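Local coordinates for Dye-decolorizing peroxidase (Irpex lacteus, PDB 7D8M), which binds heme b and probably acts as a peroxidase, as other members of the dye-decolorizing peroxidase family do, at residues L102-S107 / V220-K225. Sequence-based numbering, arbitrary orientation.
With HEM (protoporphyrin IX containing Fe), chain B.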
loop_
_atom_site.group_PDB
_atom_site.type_symbol
_atom_site.label_atom_id
_atom_site.label_comp_id
_atom_site.label_asym_id
_atom_site.label_seq_id
_atom_site.Cartn_x
_atom_site.Cartn_y
_atom_site.Cartn_z
ATOM N N LEU A 102 -13.979 2.107 -5.874
ATOM C CA LEU A 102 -12.847 1.188 -5.882
ATOM C C LEU A 102 -13.165 -0.117 -6.605
ATOM O O LEU A 102 -12.254 -0.921 -6.850
ATOM C CB LEU A 102 -12.391 0.885 -4.439
ATOM C CG LEU A 102 -12.130 2.093 -3.527
ATOM C CD1 LEU A 102 -11.584 1.686 -2.154
ATOM C CD2 LEU A 102 -11.195 3.091 -4.198
ATOM N N GLY A 103 -14.430 -0.339 -6.958
ATOM C CA GLY A 103 -14.835 -1.606 -7.524
ATOM C C GLY A 103 -15.107 -2.677 -6.499
ATOM O O GLY A 103 -15.165 -3.859 -6.853
ATOM N N ASP A 104 -15.267 -2.298 -5.234
ATOM C CA ASP A 104 -15.494 -3.253 -4.163
ATOM C C ASP A 104 -16.939 -3.734 -4.146
ATOM O O ASP A 104 -17.876 -2.986 -4.440
ATOM C CB ASP A 104 -15.176 -2.625 -2.796
ATOM C CG ASP A 104 -13.720 -2.763 -2.411
ATOM O OD1 ASP A 104 -12.889 -3.081 -3.291
ATOM O OD2 ASP A 104 -13.410 -2.554 -1.218
ATOM N N ASP A 105 -17.105 -4.993 -3.772
ATOM C CA ASP A 105 -18.392 -5.574 -3.419
ATOM C C ASP A 105 -18.354 -5.753 -1.904
ATOM O O ASP A 105 -17.644 -6.627 -1.399
ATOM C CB ASP A 105 -18.591 -6.889 -4.175
ATOM C CG ASP A 105 -19.762 -7.706 -3.670
ATOM O OD1 ASP A 105 -20.592 -7.193 -2.887
ATOM O OD2 ASP A 105 -19.847 -8.889 -4.070
ATOM N N THR A 106 -19.088 -4.903 -1.174
ATOM C CA THR A 106 -18.947 -4.873 0.280
ATOM C C THR A 106 -19.444 -6.141 0.955
ATOM O O THR A 106 -19.251 -6.288 2.163
ATOM C CB THR A 106 -19.668 -3.657 0.873
ATOM O OG1 THR A 106 -21.043 -3.653 0.459
ATOM C CG2 THR A 106 -18.996 -2.363 0.411
ATOM N N SER A 107 -20.052 -7.071 0.213
ATOM C CA SER A 107 -20.426 -8.344 0.816
ATOM C C SER A 107 -19.211 -9.131 1.290
ATOM O O SER A 107 -19.361 -10.049 2.103
ATOM C CB SER A 107 -21.252 -9.186 -0.164
ATOM O OG SER A 107 -20.472 -9.641 -1.259
ATOM N N VAL A 220 -4.199 5.150 3.977
ATOM C CA VAL A 220 -5.210 4.250 3.432
ATOM C C VAL A 220 -4.922 2.841 3.927
ATOM O O VAL A 220 -3.825 2.315 3.705
ATOM C CB VAL A 220 -5.229 4.275 1.896
ATOM C CG1 VAL A 220 -6.175 3.188 1.401
ATOM C CG2 VAL A 220 -5.640 5.649 1.376
ATOM N N PHE A 221 -5.906 2.212 4.568
ATOM C CA PHE A 221 -5.787 0.810 4.955
ATOM C C PHE A 221 -6.765 -0.053 4.166
ATOM O O PHE A 221 -7.953 0.275 4.057
ATOM C CB PHE A 221 -6.020 0.592 6.453
ATOM C CG PHE A 221 -5.967 -0.864 6.854
ATOM C CD1 PHE A 221 -4.764 -1.444 7.233
ATOM C CD2 PHE A 221 -7.112 -1.660 6.817
ATOM C CE1 PHE A 221 -4.699 -2.778 7.578
ATOM C CE2 PHE A 221 -7.061 -3.001 7.160
ATOM C CZ PHE A 221 -5.848 -3.565 7.542
ATOM N N ARG A 222 -6.261 -1.178 3.654
ATOM C CA ARG A 222 -7.075 -2.189 2.996
ATOM C C ARG A 222 -6.630 -3.560 3.471
ATOM O O ARG A 222 -5.443 -3.887 3.396
ATOM C CB ARG A 222 -6.943 -2.123 1.462
ATOM C CG ARG A 222 -7.267 -0.792 0.832
ATOM C CD ARG A 222 -8.024 -1.020 -0.495
ATOM N NE ARG A 222 -9.436 -1.001 -0.194
ATOM C CZ ARG A 222 -10.411 -1.520 -0.917
ATOM N NH1 ARG A 222 -10.195 -2.114 -2.094
ATOM N NH2 ARG A 222 -11.640 -1.418 -0.433
ATOM N N LYS A 223 -7.569 -4.361 3.959
ATOM C CA LYS A 223 -7.319 -5.779 4.180
ATOM C C LYS A 223 -7.603 -6.516 2.874
ATOM O O LYS A 223 -8.767 -6.663 2.485
ATOM C CB LYS A 223 -8.186 -6.322 5.309
ATOM C CG LYS A 223 -7.932 -7.792 5.578
ATOM C CD LYS A 223 -8.669 -8.289 6.817
ATOM C CE LYS A 223 -8.376 -9.757 7.069
ATOM N NZ LYS A 223 -9.127 -10.635 6.122
ATOM N N LEU A 224 -6.543 -6.993 2.204
ATOM C CA LEU A 224 -6.641 -7.613 0.878
ATOM C C LEU A 224 -6.323 -9.100 0.998
ATOM O O LEU A 224 -5.158 -9.493 1.107
ATOM C CB LEU A 224 -5.713 -6.918 -0.114
ATOM C CG LEU A 224 -5.983 -5.415 -0.272
ATOM C CD1 LEU A 224 -4.972 -4.782 -1.209
ATOM C CD2 LEU A 224 -7.424 -5.135 -0.735
ATOM N N LYS A 225 -7.376 -9.913 1.002
ATOM C CA LYS A 225 -7.245 -11.361 1.085
ATOM C C LYS A 225 -6.695 -11.923 -0.223
ATOM O O LYS A 225 -7.080 -11.480 -1.303
ATOM C CB LYS A 225 -8.609 -11.971 1.391
ATOM C CG LYS A 225 -8.673 -13.482 1.376
ATOM C CD LYS A 225 -10.138 -13.934 1.380
ATOM C CE LYS A 225 -10.379 -15.132 2.292
ATOM N NZ LYS A 225 -11.783 -15.126 2.802
HETATM C CHA HEM B . 4.254 -2.732 -6.481
HETATM C CHB HEM B . 2.044 -6.795 -5.024
HETATM C CHC HEM B . -1.897 -4.196 -3.869
HETATM C CHD HEM B . 0.137 -0.235 -5.792
HETATM C C1A HEM B . 4.018 -4.052 -6.172
HETATM C C2A HEM B . 4.975 -5.139 -6.268
HETATM C C3A HEM B . 4.360 -6.260 -5.850
HETATM C C4A HEM B . 3.003 -5.917 -5.479
HETATM C CMA HEM B . 4.942 -7.682 -5.761
HETATM C CAA HEM B . 6.439 -4.987 -6.760
HETATM C CBA HEM B . 7.359 -4.653 -5.586
HETATM C CGA HEM B . 7.695 -3.175 -5.544
HETATM O O1A HEM B . 7.851 -2.559 -6.625
HETATM O O2A HEM B . 7.838 -2.613 -4.423
HETATM C C1B HEM B . 0.805 -6.431 -4.554
HETATM C C2B HEM B . -0.131 -7.322 -3.908
HETATM C C3B HEM B . -1.227 -6.601 -3.600
HETATM C C4B HEM B . -1.004 -5.238 -4.026
HETATM C CMB HEM B . 0.140 -8.839 -3.686
HETATM C CAB HEM B . -2.524 -7.038 -2.876
HETATM C CBB HEM B . -2.613 -8.136 -2.118
HETATM C C1C HEM B . -1.734 -2.907 -4.349
HETATM C C2C HEM B . -2.730 -1.850 -4.357
HETATM C C3C HEM B . -2.161 -0.748 -4.886
HETATM C C4C HEM B . -0.797 -1.089 -5.245
HETATM C CMC HEM B . -4.166 -2.027 -3.804
HETATM C CAC HEM B . -2.767 0.656 -5.150
HETATM C CBC HEM B . -4.086 0.868 -5.305
HETATM C C1D HEM B . 1.461 -0.537 -6.028
HETATM C C2D HEM B . 2.529 0.399 -6.342
HETATM C C3D HEM B . 3.654 -0.290 -6.536
HETATM C C4D HEM B . 3.352 -1.696 -6.350
HETATM C CMD HEM B . 2.409 1.928 -6.454
HETATM C CAD HEM B . 5.029 0.305 -6.903
HETATM C CBD HEM B . 5.122 0.400 -8.429
HETATM C CGD HEM B . 6.404 1.074 -8.871
HETATM O O1D HEM B . 7.004 0.607 -9.874
HETATM O O2D HEM B . 6.836 2.068 -8.222
HETATM N NA HEM B . 2.831 -4.564 -5.698
HETATM N NB HEM B . 0.246 -5.161 -4.612
HETATM N NC HEM B . -0.580 -2.407 -4.905
HETATM N ND HEM B . 2.001 -1.812 -6.023
HETATM FE FE HEM B . 1.047 -3.527 -5.451
#
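The guanidinium group of Arg222 carries this contact, with Leu102 over one of its faces and the carboxylate of Asp104 at its edge. Leu102 sets CD1 above the centre of the group, 3.6 Å from Arg222 CZ, so that a methyl rests over the face of the charged group. Asp104 approaches from the direction opposite to Arg222, its carboxylate turned only 22° from the guanidinium plane, and the two groups form a nearly coplanar salt bridge. Within it Arg222 NH1 donates to Asp104 OD1 over 3.1 Å in a fairly straight bond (165° at the hydrogen); the acceptor lies in the guanidinium plane and is met on its syn side. Asp104 OD2 is modelled beside Arg222 NH2, but their separation is too short to be trusted, so the detail of this second limb is doubtful. The arginine chain bends at chi2 and chi3 (92°), which accompanies the turn of the guanidinium toward the loop. The carboxylate has further partners: Gln404 donates to OD1, while OD2, as modelled, is hydrogen-bonded to Ser430 and Trp109; together these probably help hold the carboxylate and favour its charged form. Gly103, with positive phi, closes helix 95-102 in a Schellman motif and lies between the two residues that meet the arginine. Two residues along the same strand, Leu224 places CD1 3.7 Å from the heme vinyl atom CAB and so belongs to the cofactor pocket. The contact thus joins the loop that follows helix 95-102, within the first ferredoxin-like half of the protein, to strand 217-226, an inner strand of the second antiparallel sheet, flanked by strands 359-366 and 428-438.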